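Local coordinates for death on curing protein (Enterobacteria phage P1, PDB 3DD7) that probably blocks translation as a Fic/Doc-family toxin and is inhibited by its antitoxin partner Phd through fold complementation, at residues 54-59 and 112-117; 74-79 and 99-104. The protein carries 2 engineered substitutions. One frame throughout, in Å; residues are numbered along the deposited sequence.

Interaction 1: 54-59 and 112-117; sequences VSATYL and SSVADT
Val114 of helix 111-122 lies against Ala56 and Leu59 of helix 51-65, and its short side chain carries much of the contact. CB of Val114 already touches the partner helix, 3.9 Å from CB of Ala56. One bond further, CG1 of Val114 comes 3.8 Å from Ala56 CB and reaches CD1 of Leu59 at 4.0 Å, so a single methyl bridges two residues one turn apart. CG1 stands anti to the backbone N of Val114 (chi1 175°), which turns this branch toward helix 51-65; the other branch, CG2, goes to Ala104 instead. Leu59 comes in from its own helix with CG likewise anti to N (chi1 -165°), and the two branched side chains slant across each other, touching methyl to methyl. Next to them the backbones draw together. The CB of Ala56 lies 3.4 Å from the backbone N of Ala115 and 3.7 Å from its CB, tucked between Val114 and Ala115, and the two alanine CA atoms are only 5.0 Å apart. With so little side chain in between, the short helix segments approach to 8.0 Å between axes at 123°, inclined but closer to antiparallel than to parallel. All four touching residues are buried and the side chains that meet are all apolar, an alanine-lined close approach of two helices. Around this pair, helix 97-105 covers Val114 through Ala104 and Leu100. Helix 72-86 lies along helix 51-65, with Leu59 on Ala80 and the Ser55 hydroxyl bonded to Ala80 O. Helix 31-45 takes Val54, Thr57 and Tyr58, so that helix 51-65 runs through the middle of the all-helical bundle.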
loop_
_atom_site.group_PDB
_atom_site.type_symbol
_atom_site.label_atom_id
_atom_site.label_comp_id
_atom_site.label_asym_id
_atom_site.label_seq_id
_atom_site.Cartn_x
_atom_site.Cartn_y
_atom_site.Cartn_z
ATOM N N VAL A 54 -1.872 -10.023 4.779
ATOM C CA VAL A 54 -2.857 -8.955 4.587
ATOM C C VAL A 54 -2.196 -7.687 4.032
ATOM O O VAL A 54 -2.670 -7.147 3.040
ATOM C CB VAL A 54 -3.689 -8.672 5.853
ATOM C CG1 VAL A 54 -4.810 -7.677 5.544
ATOM C CG2 VAL A 54 -4.303 -9.989 6.385
ATOM N N SER A 55 -1.100 -7.233 4.651
ATOM C CA SER A 55 -0.365 -6.072 4.138
ATOM C C SER A 55 0.009 -6.266 2.674
ATOM O O SER A 55 -0.155 -5.359 1.854
ATOM C CB SER A 55 0.896 -5.797 4.962
ATOM O OG SER A 55 1.615 -4.690 4.441
ATOM N N ALA A 56 0.504 -7.453 2.350
ATOM C CA ALA A 56 0.870 -7.778 0.966
ATOM C C ALA A 56 -0.332 -7.682 0.007
ATOM O O ALA A 56 -0.169 -7.253 -1.141
ATOM C CB ALA A 56 1.497 -9.156 0.891
ATOM N N THR A 57 -1.509 -8.105 0.472
ATOM C CA THR A 57 -2.724 -8.105 -0.351
ATOM C C THR A 57 -3.100 -6.655 -0.673
ATOM O O THR A 57 -3.389 -6.327 -1.836
ATOM C CB THR A 57 -3.892 -8.869 0.340
ATOM O OG1 THR A 57 -3.439 -10.157 0.765
ATOM C CG2 THR A 57 -5.055 -9.085 -0.615
ATOM N N TYR A 58 -3.050 -5.776 0.336
ATOM C CA TYR A 58 -3.225 -4.338 0.071
ATOM C C TYR A 58 -2.194 -3.820 -0.926
ATOM O O TYR A 58 -2.541 -3.090 -1.861
ATOM C CB TYR A 58 -3.119 -3.494 1.331
ATOM C CG TYR A 58 -4.382 -3.442 2.167
ATOM C CD1 TYR A 58 -5.433 -2.578 1.837
ATOM C CD2 TYR A 58 -4.518 -4.253 3.282
ATOM C CE1 TYR A 58 -6.593 -2.533 2.611
ATOM C CE2 TYR A 58 -5.658 -4.204 4.084
ATOM C CZ TYR A 58 -6.700 -3.350 3.737
ATOM O OH TYR A 58 -7.839 -3.306 4.518
ATOM N N LEU A 59 -0.927 -4.160 -0.706
ATOM C CA LEU A 59 0.124 -3.679 -1.571
ATOM C C LEU A 59 -0.118 -4.120 -3.022
ATOM O O LEU A 59 -0.155 -3.286 -3.930
ATOM C CB LEU A 59 1.500 -4.132 -1.075
ATOM C CG LEU A 59 2.710 -3.413 -1.679
ATOM C CD1 LEU A 59 3.956 -3.477 -0.759
ATOM C CD2 LEU A 59 3.046 -3.960 -3.087
ATOM N N SER A 112 2.051 -13.698 -1.921
ATOM C CA SER A 112 2.829 -14.557 -1.023
ATOM C C SER A 112 4.283 -14.079 -0.925
ATOM O O SER A 112 4.864 -13.982 0.165
ATOM C CB SER A 112 2.773 -16.010 -1.521
ATOM O OG SER A 112 3.525 -16.874 -0.693
ATOM N N SER A 113 4.872 -13.784 -2.079
ATOM C CA SER A 113 6.263 -13.355 -2.114
ATOM C C SER A 113 6.445 -11.958 -1.488
ATOM O O SER A 113 7.423 -11.708 -0.769
ATOM C CB SER A 113 6.776 -13.436 -3.549
ATOM O OG SER A 113 6.621 -14.771 -4.044
ATOM N N VAL A 114 5.513 -11.048 -1.766
ATOM C CA VAL A 114 5.550 -9.733 -1.121
ATOM C C VAL A 114 5.458 -9.891 0.402
ATOM O O VAL A 114 6.236 -9.283 1.159
ATOM C CB VAL A 114 4.457 -8.770 -1.666
ATOM C CG1 VAL A 114 4.473 -7.484 -0.862
ATOM C CG2 VAL A 114 4.752 -8.450 -3.131
ATOM N N ALA A 115 4.548 -10.753 0.845
ATOM C CA ALA A 115 4.403 -11.013 2.279
ATOM C C ALA A 115 5.697 -11.564 2.870
ATOM O O ALA A 115 6.083 -11.177 3.979
ATOM C CB ALA A 115 3.229 -11.946 2.563
ATOM N N ASP A 116 6.373 -12.441 2.125
ATOM C CA ASP A 116 7.619 -13.039 2.606
ATOM C C ASP A 116 8.663 -11.957 2.845
ATOM O O ASP A 116 9.399 -11.993 3.833
ATOM C CB ASP A 116 8.158 -14.080 1.613
ATOM C CG ASP A 116 7.424 -15.408 1.686
ATOM O OD1 ASP A 116 6.838 -15.722 2.739
ATOM O OD2 ASP A 116 7.451 -16.159 0.680
ATOM N N THR A 117 8.707 -10.984 1.947
ATOM C CA THR A 117 9.675 -9.900 2.060
ATOM C C THR A 117 9.320 -8.968 3.220
ATOM O O THR A 117 10.187 -8.592 4.013
ATOM C CB THR A 117 9.808 -9.126 0.741
ATOM O OG1 THR A 117 10.206 -10.050 -0.285
ATOM C CG2 THR A 117 10.850 -8.024 0.860
#

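Interaction 2: 74-79 and 99-104; sequences RTALNS and DLTVGA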
loop_
_atom_site.group_PDB
_atom_site.type_symbol
_atom_site.label_atom_id
_atom_site.label_comp_id
_atom_site.label_asym_id
_atom_site.label_seq_id
_atom_site.Cartn_x
_atom_site.Cartn_y
_atom_site.Cartn_z
ATOM N N ARG A 74 3.292 4.329 -5.073
ATOM C CA ARG A 74 3.495 4.996 -3.781
ATOM C C ARG A 74 2.347 4.700 -2.826
ATOM O O ARG A 74 2.573 4.386 -1.649
ATOM C CB ARG A 74 3.696 6.501 -3.953
ATOM C CG ARG A 74 5.127 6.861 -4.302
ATOM C CD ARG A 74 5.204 8.379 -4.546
ATOM N NE ARG A 74 4.816 8.745 -5.908
ATOM C CZ ARG A 74 4.317 9.932 -6.271
ATOM N NH1 ARG A 74 4.021 10.851 -5.362
ATOM N NH2 ARG A 74 4.078 10.186 -7.551
ATOM N N THR A 75 1.121 4.757 -3.341
ATOM C CA THR A 75 -0.049 4.590 -2.487
ATOM C C THR A 75 -0.093 3.142 -2.036
ATOM O O THR A 75 -0.403 2.873 -0.886
ATOM C CB THR A 75 -1.337 5.035 -3.212
ATOM O OG1 THR A 75 -1.196 6.424 -3.591
ATOM C CG2 THR A 75 -2.575 4.825 -2.320
ATOM N N ALA A 76 0.274 2.228 -2.938
ATOM C CA ALA A 76 0.300 0.791 -2.634
ATOM C C ALA A 76 1.241 0.545 -1.443
ATOM O O ALA A 76 0.834 -0.005 -0.427
ATOM C CB ALA A 76 0.763 0.013 -3.839
ATOM N N LEU A 77 2.481 1.023 -1.578
ATOM C CA LEU A 77 3.520 0.851 -0.555
ATOM C C LEU A 77 3.159 1.475 0.804
ATOM O O LEU A 77 3.195 0.798 1.836
ATOM C CB LEU A 77 4.872 1.383 -1.048
ATOM C CG LEU A 77 5.991 1.270 -0.015
ATOM C CD1 LEU A 77 6.195 -0.198 0.401
ATOM C CD2 LEU A 77 7.269 1.841 -0.575
ATOM N N ASN A 78 2.807 2.752 0.782
ATOM C CA ASN A 78 2.497 3.479 2.011
ATOM C C ASN A 78 1.270 2.901 2.715
ATOM O O ASN A 78 1.262 2.822 3.948
ATOM C CB ASN A 78 2.333 4.984 1.726
ATOM C CG ASN A 78 3.661 5.673 1.392
ATOM O OD1 ASN A 78 4.307 6.270 2.268
ATOM N ND2 ASN A 78 4.056 5.619 0.134
ATOM N N SER A 79 0.258 2.456 1.956
ATOM C CA SER A 79 -0.966 1.906 2.553
ATOM C C SER A 79 -0.668 0.570 3.244
ATOM O O SER A 79 -1.102 0.332 4.370
ATOM C CB SER A 79 -2.102 1.763 1.522
ATOM O OG SER A 79 -1.811 0.795 0.523
ATOM N N ASP A 99 11.894 -1.486 -5.427
ATOM C CA ASP A 99 11.914 -2.588 -6.405
ATOM C C ASP A 99 10.832 -3.621 -6.088
ATOM O O ASP A 99 10.263 -4.220 -7.006
ATOM C CB ASP A 99 13.279 -3.299 -6.468
ATOM C CG ASP A 99 14.409 -2.395 -6.937
ATOM O OD1 ASP A 99 14.167 -1.443 -7.706
ATOM O OD2 ASP A 99 15.566 -2.664 -6.540
ATOM N N LEU A 100 10.546 -3.808 -4.789
ATOM C CA LEU A 100 9.496 -4.735 -4.346
ATOM C C LEU A 100 8.159 -4.285 -4.911
ATOM O O LEU A 100 7.397 -5.074 -5.479
ATOM C CB LEU A 100 9.427 -4.805 -2.807
ATOM C CG LEU A 100 8.361 -5.734 -2.185
ATOM C CD1 LEU A 100 8.624 -7.204 -2.583
ATOM C CD2 LEU A 100 8.296 -5.561 -0.644
ATOM N N THR A 101 7.907 -2.988 -4.777
ATOM C CA THR A 101 6.626 -2.422 -5.142
ATOM C C THR A 101 6.469 -2.445 -6.650
ATOM O O THR A 101 5.401 -2.793 -7.138
ATOM C CB THR A 101 6.480 -1.022 -4.547
ATOM O OG1 THR A 101 6.691 -1.109 -3.130
ATOM C CG2 THR A 101 5.081 -0.425 -4.815
ATOM N N VAL A 102 7.528 -2.090 -7.381
ATOM C CA VAL A 102 7.516 -2.167 -8.852
ATOM C C VAL A 102 7.234 -3.612 -9.298
ATOM O O VAL A 102 6.381 -3.862 -10.164
ATOM C CB VAL A 102 8.845 -1.638 -9.469
ATOM C CG1 VAL A 102 8.890 -1.847 -10.986
ATOM C CG2 VAL A 102 9.036 -0.167 -9.128
ATOM N N GLY A 103 7.926 -4.571 -8.686
ATOM C CA GLY A 103 7.720 -5.972 -9.036
ATOM C C GLY A 103 6.297 -6.442 -8.792
ATOM O O GLY A 103 5.746 -7.226 -9.579
ATOM N N ALA A 104 5.703 -5.972 -7.702
ATOM C CA ALA A 104 4.313 -6.276 -7.388
ATOM C C ALA A 104 3.403 -5.672 -8.457
ATOM O O ALA A 104 2.453 -6.304 -8.934
ATOM C CB ALA A 104 3.957 -5.709 -6.018
#
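Leu77 and Thr101 meet with their side chains at about a right angle, joining helix 72-86 to helix 97-105 of the Fic/Doc fold; Arg74 belongs to the Fic signature motif, which runs into the first of these helices. Thr101 lays its hydroxyl against the flank of Leu77: OG1 is 3.7 Å from Leu77 CB and equally 3.7 Å from Leu77 CD1, with CG and the other methyl, CD2, scarcely farther, so that the whole leucine side chain lies round this oxygen. These are van der Waals contacts; for a hydrogen bond OG1 turns to Leu97 O, one turn back on its own helix. The hydroxyl sits beside the backbone N of Thr101 (chi1 -55°), where it can make that bond and still face Leu77. The methyl CG2 points to the neighbouring part of helix 72-86, 4.2 Å from Leu77 CB and, more loosely, 4.4 Å from Ala76 CB. The bound peptide comes against the same region, touching Arg74, Leu77, Asn78 and Thr101, and a polar side chain of it is hydrogen-bonded to Asn78 ND2. That amide is also anchored within its helix: ND2 of Asn78 donates to Arg74 O at 2.6 Å, nearly straight at 177° and from above the carbonyl plane, while the backbone N of Asn78 reaches the same oxygen at 2.9 Å.

The centres of the two interactions are 10 Å apart, and interaction 2 is nested along the chain within the loop that interaction 1 closes. Each joins one helix of the consecutive pair 51-65 and 72-86 to one of the consecutive pair 97-105 and 111-122. They also touch directly: Leu59 O lies 3.4 Å from Ala76 CB, Leu59 CD2 lies 3.5 Å from Ala104 CB, and Thr117 CG2 meets Leu100 CD2 at 3.9 Å. Four helices thus pack into one largely buried cluster. Interaction 1 ties the C-terminal helix into that cluster, whereas interaction 2 borders the region where the inhibiting Phd peptide binds.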